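Local coordinates for protein iminosuccinate reductase (Paracoccus denitrificans, PDB 6RQA) that catalyses the NADH-dependent reduction of iminosuccinate to L-aspartate, regenerating the amino-group donor of the beta-hydroxyaspartate cycle used in glyoxylate assimilation, at residues E41-V46 / A133-V138; K149-I154 / H171-V176; L225-H230 / E249-L254. All coordinates share one frame; numbering follows the deposited sequence.

The three contacts illustrate how a two-domain reductase surrounds one dinucleotide from several parts of its fold. Contact 1 packs two helices close to the centre of the folded chain, contact 2 pairs the first two strands of the nucleotide-binding sheet, and contact 3 joins two short, weakly bonded strands whose leucines rest on strand 235-239 of that sheet. Centres of contacts 1 and 2 lie about 18 Å apart, those of 2 and 3 about 20 Å, and those of 1 and 3 about 25 Å. Contacts 2 and 3 touch, Ile-154 CD1 lying 4.0 Å from Leu-226 CB. Bound NAD is about 6 Å from the side chain of Ala-135, about 9 Å from that of Met-153 and about 5 Å from that of Leu-225.

Contact 1: residues E41-V46 / A133-V138; sequences EAIEAV and AAASAV
Ile-43 meets Ala-134 and Ala-135 with two different branches, and its first torsion explains the division. With chi1 at -61°, CG1 stands beside the backbone N and opposite the carbonyl carbon, while CG2 is anti to the N. CG1 thereby comes up to the Ala-134 methyl, 3.6 Å from its CB. CG2 settles one residue further along, 3.9 Å from Ala-135 CA and 4.2 Å from Ala-135 CB, so it rests against backbone as much as against a methyl. The terminal CD1 swings away from the alanines (chi2 -49°), leaving the base of the isoleucine to carry the contact.

Helices 36-51 and 125-143 cross here at -62°, their short segments 8.8 Å apart at closest approach, and the alanines at 134 and 135 present little bulk to the crossing. Helix 125-143 leads from the mixed sheet of one domain to the first strand of the Rossmann-type nucleotide-binding domain. It also carries Arg-131, an NAD-binding residue whose side chain lies close to Ile-43, while Ala-135 approaches Met-240, another such residue.

One turn further along helix 125-143, Val-138 reaches back with a single methyl. Its CG2, anti to its own carbonyl carbon, lies 3.9 Å from Glu-44 CA and 4.0 Å from Glu-44 CB, touching the root of the glutamate rather than its charge. The rest of Glu-44 runs out extended, and OE1 forms a salt bridge with Lys-141 NZ and a hydrogen bond with Tyr-142 OH, both on the helix that bears Val-138.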
# COMPACT_ATOMS: atom_id res chain seq x y z
N GLU A 41 11.39 -19.49 -13.59
CA GLU A 41 10.24 -20.37 -13.43
C GLU A 41 9.11 -19.68 -12.68
O GLU A 41 7.93 -19.91 -12.98
CB GLU A 41 10.65 -21.65 -12.71
CG GLU A 41 11.67 -22.49 -13.45
CD GLU A 41 12.02 -23.77 -12.72
OE1 GLU A 41 12.66 -24.66 -13.33
OE2 GLU A 41 11.67 -23.89 -11.53
N ALA A 42 9.44 -18.83 -11.71
CA ALA A 42 8.41 -18.13 -10.95
C ALA A 42 7.70 -17.10 -11.82
O ALA A 42 6.46 -17.03 -11.83
CB ALA A 42 9.02 -17.46 -9.72
N ILE A 43 8.46 -16.31 -12.57
CA ILE A 43 7.87 -15.23 -13.36
C ILE A 43 7.12 -15.79 -14.56
O ILE A 43 6.06 -15.28 -14.95
CB ILE A 43 8.96 -14.23 -13.78
CG1 ILE A 43 9.61 -13.61 -12.54
CG2 ILE A 43 8.38 -13.15 -14.67
CD1 ILE A 43 8.62 -13.09 -11.52
N GLU A 44 7.64 -16.86 -15.17
CA GLU A 44 6.94 -17.50 -16.28
C GLU A 44 5.57 -18.00 -15.84
O GLU A 44 4.57 -17.79 -16.54
CB GLU A 44 7.77 -18.64 -16.84
CG GLU A 44 7.01 -19.56 -17.78
CD GLU A 44 7.89 -20.66 -18.36
OE1 GLU A 44 8.26 -20.57 -19.55
OE2 GLU A 44 8.22 -21.60 -17.61
N ALA A 45 5.49 -18.64 -14.67
CA ALA A 45 4.21 -19.11 -14.17
C ALA A 45 3.27 -17.96 -13.84
O ALA A 45 2.06 -18.10 -14.00
CB ALA A 45 4.43 -19.99 -12.93
N VAL A 46 3.81 -16.83 -13.38
CA VAL A 46 2.96 -15.70 -13.01
C VAL A 46 2.35 -15.06 -14.25
O VAL A 46 1.20 -14.59 -14.22
CB VAL A 46 3.74 -14.70 -12.15
CG1 VAL A 46 3.64 -13.28 -12.72
CG2 VAL A 46 3.23 -14.72 -10.72
N ALA A 133 14.77 -9.03 -14.78
CA ALA A 133 15.53 -9.79 -15.76
C ALA A 133 14.79 -11.06 -16.17
O ALA A 133 14.85 -11.48 -17.33
CB ALA A 133 16.91 -10.12 -15.21
N ALA A 134 14.07 -11.68 -15.23
CA ALA A 134 13.30 -12.87 -15.56
C ALA A 134 12.16 -12.53 -16.51
O ALA A 134 11.89 -13.29 -17.45
CB ALA A 134 12.77 -13.52 -14.29
N ALA A 135 11.49 -11.40 -16.29
CA ALA A 135 10.40 -11.00 -17.18
C ALA A 135 10.90 -10.81 -18.61
O ALA A 135 10.24 -11.25 -19.56
CB ALA A 135 9.74 -9.72 -16.66
N SER A 136 12.05 -10.16 -18.77
CA SER A 136 12.61 -9.99 -20.11
C SER A 136 13.00 -11.33 -20.72
O SER A 136 12.86 -11.53 -21.93
CB SER A 136 13.82 -9.05 -20.05
OG SER A 136 14.39 -8.88 -21.34
N ALA A 137 13.50 -12.26 -19.90
CA ALA A 137 13.89 -13.57 -20.41
C ALA A 137 12.68 -14.38 -20.86
O ALA A 137 12.78 -15.17 -21.81
CB ALA A 137 14.69 -14.33 -19.36
N VAL A 138 11.54 -14.22 -20.18
CA VAL A 138 10.32 -14.92 -20.59
C VAL A 138 9.88 -14.45 -21.98
O VAL A 138 9.53 -15.26 -22.84
CB VAL A 138 9.21 -14.73 -19.55
CG1 VAL A 138 7.89 -15.29 -20.06
CG2 VAL A 138 9.59 -15.41 -18.24

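Contact 2: residues K149-I154 / H171-V176; sequences KVLGMI and HRFEKV
The Phe-173 ring is held between Leu-151 on one face and His-171 on the other. Leu-151 CB makes a CH-pi contact 3.7 Å from the ring centroid, displaced toward the rim. On the opposite face the imidazole of His-171 presents its edge, with CD2 over the ring centre and 3.3 Å above the plane. A hydrogen bond from His-171 NE2 to Ala-148 O restrains the imidazole's rotation. Near the plane of the phenyl ring, its edge is met by the carbonyl carbon C of Lys-149.

Beside this cluster the two backbones enter parallel pairing, Val-150 with Lys-175 and Leu-151 with Val-176. Lys-149 O receives two N-H groups, Glu-174 N at 2.8 Å and Lys-175 N at 3.3 Å, the second less straight at the hydrogen. Leu-151 N then gives a nearly linear bond of 3.0 Å to Lys-175 O. These are the first two strands of the Rossmann-type sheet, joined by the beta-alpha-beta crossover through helix 158-170. That helix packs on the face bearing Leu-151, Met-153 and Val-176: Leu-151 touches Ala-167, while Met-153 and Val-176 touch Met-164. Met-153 CG also lies 4.0 Å from Val-176 CG1, the two side chains crossing at a slant.

Where the strands begin, Lys-149 and Glu-174 run side by side in the same direction. The lysine bends twice near its end (chi3 76°, chi4 67°), bringing NZ to Glu-174 OE2 at 2.6 Å in a salt bridge, on the syn side but 34° out of the carboxylate plane. Lys-175 runs extended away from the contact, its NZ in a salt bridge with Glu-201 OE2 on the adjacent strand 200-202.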
# COMPACT_ATOMS: atom_id res chain seq x y z
N LYS A 149 21.12 -15.07 -32.76
CA LYS A 149 22.55 -15.25 -32.54
C LYS A 149 23.22 -14.08 -31.85
O LYS A 149 24.24 -14.28 -31.19
CB LYS A 149 23.26 -15.50 -33.88
CG LYS A 149 22.58 -16.56 -34.74
CD LYS A 149 23.10 -16.54 -36.17
CE LYS A 149 24.48 -17.16 -36.28
NZ LYS A 149 24.45 -18.63 -36.00
N VAL A 150 22.68 -12.87 -31.98
CA VAL A 150 23.31 -11.66 -31.46
C VAL A 150 22.33 -10.97 -30.51
O VAL A 150 21.19 -10.68 -30.89
CB VAL A 150 23.74 -10.71 -32.59
CG1 VAL A 150 24.28 -9.41 -32.01
CG2 VAL A 150 24.77 -11.37 -33.48
N LEU A 151 22.79 -10.69 -29.30
CA LEU A 151 22.01 -9.99 -28.29
C LEU A 151 22.46 -8.54 -28.22
O LEU A 151 23.66 -8.25 -28.11
CB LEU A 151 22.17 -10.65 -26.92
CG LEU A 151 21.54 -9.93 -25.73
CD1 LEU A 151 20.02 -9.92 -25.85
CD2 LEU A 151 21.97 -10.58 -24.42
N GLY A 152 21.50 -7.62 -28.30
CA GLY A 152 21.80 -6.20 -28.24
C GLY A 152 21.38 -5.56 -26.93
O GLY A 152 20.20 -5.60 -26.57
N MET A 153 22.33 -4.96 -26.22
CA MET A 153 22.07 -4.34 -24.93
C MET A 153 22.08 -2.82 -25.10
O MET A 153 23.10 -2.24 -25.47
CB MET A 153 23.12 -4.76 -23.89
CG MET A 153 23.11 -6.24 -23.56
SD MET A 153 21.58 -6.77 -22.76
CE MET A 153 21.59 -5.73 -21.30
N ILE A 154 20.94 -2.20 -24.82
CA ILE A 154 20.83 -0.74 -24.81
C ILE A 154 20.79 -0.32 -23.35
O ILE A 154 19.73 -0.35 -22.70
CB ILE A 154 19.60 -0.25 -25.58
CG1 ILE A 154 19.69 -0.68 -27.04
CG2 ILE A 154 19.49 1.27 -25.48
CD1 ILE A 154 18.56 -0.16 -27.91
N HIS A 171 18.41 -18.41 -23.53
CA HIS A 171 18.71 -18.52 -24.95
C HIS A 171 20.22 -18.52 -25.14
O HIS A 171 20.94 -17.80 -24.45
CB HIS A 171 18.08 -17.38 -25.75
CG HIS A 171 18.28 -17.49 -27.23
ND1 HIS A 171 17.48 -18.27 -28.03
CD2 HIS A 171 19.19 -16.92 -28.05
CE1 HIS A 171 17.89 -18.18 -29.28
NE2 HIS A 171 18.93 -17.36 -29.32
N ARG A 172 20.69 -19.34 -26.08
CA ARG A 172 22.11 -19.48 -26.36
C ARG A 172 22.50 -18.48 -27.45
O ARG A 172 22.12 -18.65 -28.61
CB ARG A 172 22.45 -20.91 -26.77
CG ARG A 172 23.94 -21.21 -26.84
CD ARG A 172 24.43 -21.23 -28.28
NE ARG A 172 25.84 -21.61 -28.37
CZ ARG A 172 26.49 -21.80 -29.51
NH1 ARG A 172 27.77 -22.14 -29.49
NH2 ARG A 172 25.87 -21.64 -30.67
N PHE A 173 23.24 -17.44 -27.07
CA PHE A 173 23.70 -16.43 -28.00
C PHE A 173 25.15 -16.69 -28.39
O PHE A 173 25.88 -17.45 -27.74
CB PHE A 173 23.57 -15.03 -27.40
CG PHE A 173 22.15 -14.56 -27.23
CD1 PHE A 173 21.50 -13.92 -28.27
CD2 PHE A 173 21.48 -14.75 -26.04
CE1 PHE A 173 20.19 -13.48 -28.12
CE2 PHE A 173 20.18 -14.32 -25.88
CZ PHE A 173 19.53 -13.69 -26.92
N GLU A 174 25.57 -16.05 -29.49
CA GLU A 174 26.95 -16.14 -29.95
C GLU A 174 27.75 -14.87 -29.73
O GLU A 174 28.98 -14.94 -29.65
CB GLU A 174 26.98 -16.49 -31.45
CG GLU A 174 26.25 -17.76 -31.81
CD GLU A 174 26.25 -18.02 -33.31
OE1 GLU A 174 26.85 -17.22 -34.05
OE2 GLU A 174 25.65 -19.03 -33.74
N LYS A 175 27.08 -13.72 -29.62
CA LYS A 175 27.77 -12.44 -29.49
C LYS A 175 26.85 -11.46 -28.77
O LYS A 175 25.62 -11.57 -28.86
CB LYS A 175 28.18 -11.90 -30.86
CG LYS A 175 29.06 -10.65 -30.82
CD LYS A 175 29.37 -10.16 -32.22
CE LYS A 175 30.24 -8.91 -32.18
NZ LYS A 175 30.55 -8.42 -33.55
N VAL A 176 27.45 -10.51 -28.06
CA VAL A 176 26.72 -9.45 -27.38
C VAL A 176 27.28 -8.12 -27.84
O VAL A 176 28.48 -7.86 -27.69
CB VAL A 176 26.82 -9.57 -25.85
CG1 VAL A 176 26.03 -8.46 -25.18
CG2 VAL A 176 26.33 -10.93 -25.38

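Contact 3: residues L225-H230 / E249-L254; sequences LLMNEH and ELDPAL
Asn-228 lies against the first turn of helix 252-256, where it meets Asp-251, Ala-253 and Leu-254. Its CG is anti to the backbone N (chi1 -177°), which lays the amide alongside the turn: OD1 approaches Leu-254 CA at 3.4 Å, and ND2 comes within 4.0 Å of Ala-253 CB. OD1 accepts a hydrogen bond from Arg-257 NH1, which restrains the amide. Asp-251 OD2 accepts from Asn-228 N at 3.2 Å through its anti lone pair. Asp-251 is the N-cap of the helix, and its other oxygen, OD1, weakly accepts from Ala-253 N, so one carboxylate ties the helix start to the opposite segment.

Leu-226 and Leu-254 supply the apolar side of the contact, their CD2 methyls 4.1 Å apart on side chains that meet at a slant. Leu-254 CD2 also lies close to the carbonyl oxygens of Leu-226 and Met-227. The parallel pairing is a single bridge, Leu-226 with Leu-250, between weakly bonded strands: Leu-225 N donates to Glu-249 O at 2.7 Å, and Asp-251 N bonds Leu-226 O at 3.1 Å.

Glu-249 turns its carboxylate to Thr-219, Ser-217 and the NAD-binding Gly-241. Leu-226, Leu-250 and Leu-254 all rest on Ile-237 of strand 235-239, while Leu-225 and His-230 pack against Leu-205 of helix 205-211.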
# COMPACT_ATOMS: atom_id res chain seq x y z
N LEU A 225 15.68 6.66 -28.26
CA LEU A 225 17.05 6.25 -28.55
C LEU A 225 17.10 5.37 -29.79
O LEU A 225 17.65 5.77 -30.82
CB LEU A 225 17.65 5.51 -27.35
CG LEU A 225 17.62 6.26 -26.01
CD1 LEU A 225 18.22 5.40 -24.91
CD2 LEU A 225 18.36 7.58 -26.12
N LEU A 226 16.53 4.17 -29.70
CA LEU A 226 16.45 3.27 -30.84
C LEU A 226 15.39 3.78 -31.81
O LEU A 226 14.20 3.80 -31.48
CB LEU A 226 16.15 1.85 -30.38
CG LEU A 226 16.24 0.73 -31.42
CD1 LEU A 226 17.65 0.64 -31.98
CD2 LEU A 226 15.82 -0.60 -30.81
N MET A 227 15.81 4.21 -32.99
CA MET A 227 14.91 4.83 -33.95
C MET A 227 14.24 3.77 -34.82
O MET A 227 14.59 2.58 -34.80
CB MET A 227 15.66 5.83 -34.82
CG MET A 227 16.29 6.96 -34.02
SD MET A 227 15.10 7.76 -32.92
CE MET A 227 13.91 8.39 -34.11
N ASN A 228 13.26 4.22 -35.61
CA ASN A 228 12.47 3.30 -36.42
C ASN A 228 13.33 2.64 -37.50
O ASN A 228 13.30 1.41 -37.67
CB ASN A 228 11.29 4.03 -37.05
CG ASN A 228 10.39 3.11 -37.85
OD1 ASN A 228 10.24 1.94 -37.52
ND2 ASN A 228 9.79 3.64 -38.91
N GLU A 229 14.11 3.44 -38.23
CA GLU A 229 14.93 2.90 -39.30
C GLU A 229 16.19 2.21 -38.80
O GLU A 229 16.92 1.62 -39.61
CB GLU A 229 15.30 4.00 -40.29
CG GLU A 229 14.14 4.51 -41.13
CD GLU A 229 13.39 3.39 -41.83
OE1 GLU A 229 12.39 2.88 -41.27
OE2 GLU A 229 13.80 3.00 -42.94
N HIS A 230 16.47 2.26 -37.49
CA HIS A 230 17.60 1.51 -36.95
C HIS A 230 17.34 0.01 -37.01
O HIS A 230 18.21 -0.77 -37.42
CB HIS A 230 17.87 1.95 -35.51
CG HIS A 230 18.58 3.26 -35.39
ND1 HIS A 230 18.65 3.96 -34.21
CD2 HIS A 230 19.25 4.00 -36.31
CE1 HIS A 230 19.33 5.08 -34.40
NE2 HIS A 230 19.71 5.12 -35.67
N GLU A 249 12.18 5.37 -24.44
CA GLU A 249 13.35 4.70 -24.98
C GLU A 249 13.30 4.52 -26.49
O GLU A 249 14.33 4.63 -27.15
CB GLU A 249 13.52 3.32 -24.32
CG GLU A 249 14.08 3.36 -22.91
CD GLU A 249 14.36 1.97 -22.36
OE1 GLU A 249 13.52 1.07 -22.56
OE2 GLU A 249 15.42 1.78 -21.73
N LEU A 250 12.12 4.24 -27.04
CA LEU A 250 11.99 3.86 -28.44
C LEU A 250 11.32 4.97 -29.25
O LEU A 250 10.68 5.88 -28.71
CB LEU A 250 11.17 2.57 -28.57
CG LEU A 250 11.91 1.23 -28.47
CD1 LEU A 250 12.71 1.11 -27.18
CD2 LEU A 250 10.91 0.09 -28.58
N ASP A 251 11.50 4.88 -30.56
CA ASP A 251 10.79 5.76 -31.48
C ASP A 251 9.34 5.30 -31.56
O ASP A 251 9.08 4.12 -31.84
CB ASP A 251 11.45 5.72 -32.85
CG ASP A 251 10.85 6.70 -33.84
OD1 ASP A 251 10.05 7.56 -33.41
OD2 ASP A 251 11.18 6.62 -35.04
N PRO A 252 8.36 6.18 -31.31
CA PRO A 252 6.95 5.76 -31.43
C PRO A 252 6.60 5.17 -32.78
O PRO A 252 5.69 4.34 -32.86
CB PRO A 252 6.19 7.06 -31.15
CG PRO A 252 7.10 7.85 -30.28
CD PRO A 252 8.49 7.54 -30.75
N ALA A 253 7.29 5.58 -33.85
CA ALA A 253 7.06 4.96 -35.15
C ALA A 253 7.50 3.50 -35.16
O ALA A 253 6.85 2.65 -35.78
CB ALA A 253 7.78 5.75 -36.24
N LEU A 254 8.61 3.20 -34.48
CA LEU A 254 9.05 1.81 -34.34
C LEU A 254 8.05 1.01 -33.51
O LEU A 254 7.78 -0.15 -33.82
CB LEU A 254 10.44 1.76 -33.72
CG LEU A 254 10.97 0.40 -33.28
CD1 LEU A 254 11.15 -0.52 -34.47
CD2 LEU A 254 12.27 0.56 -32.51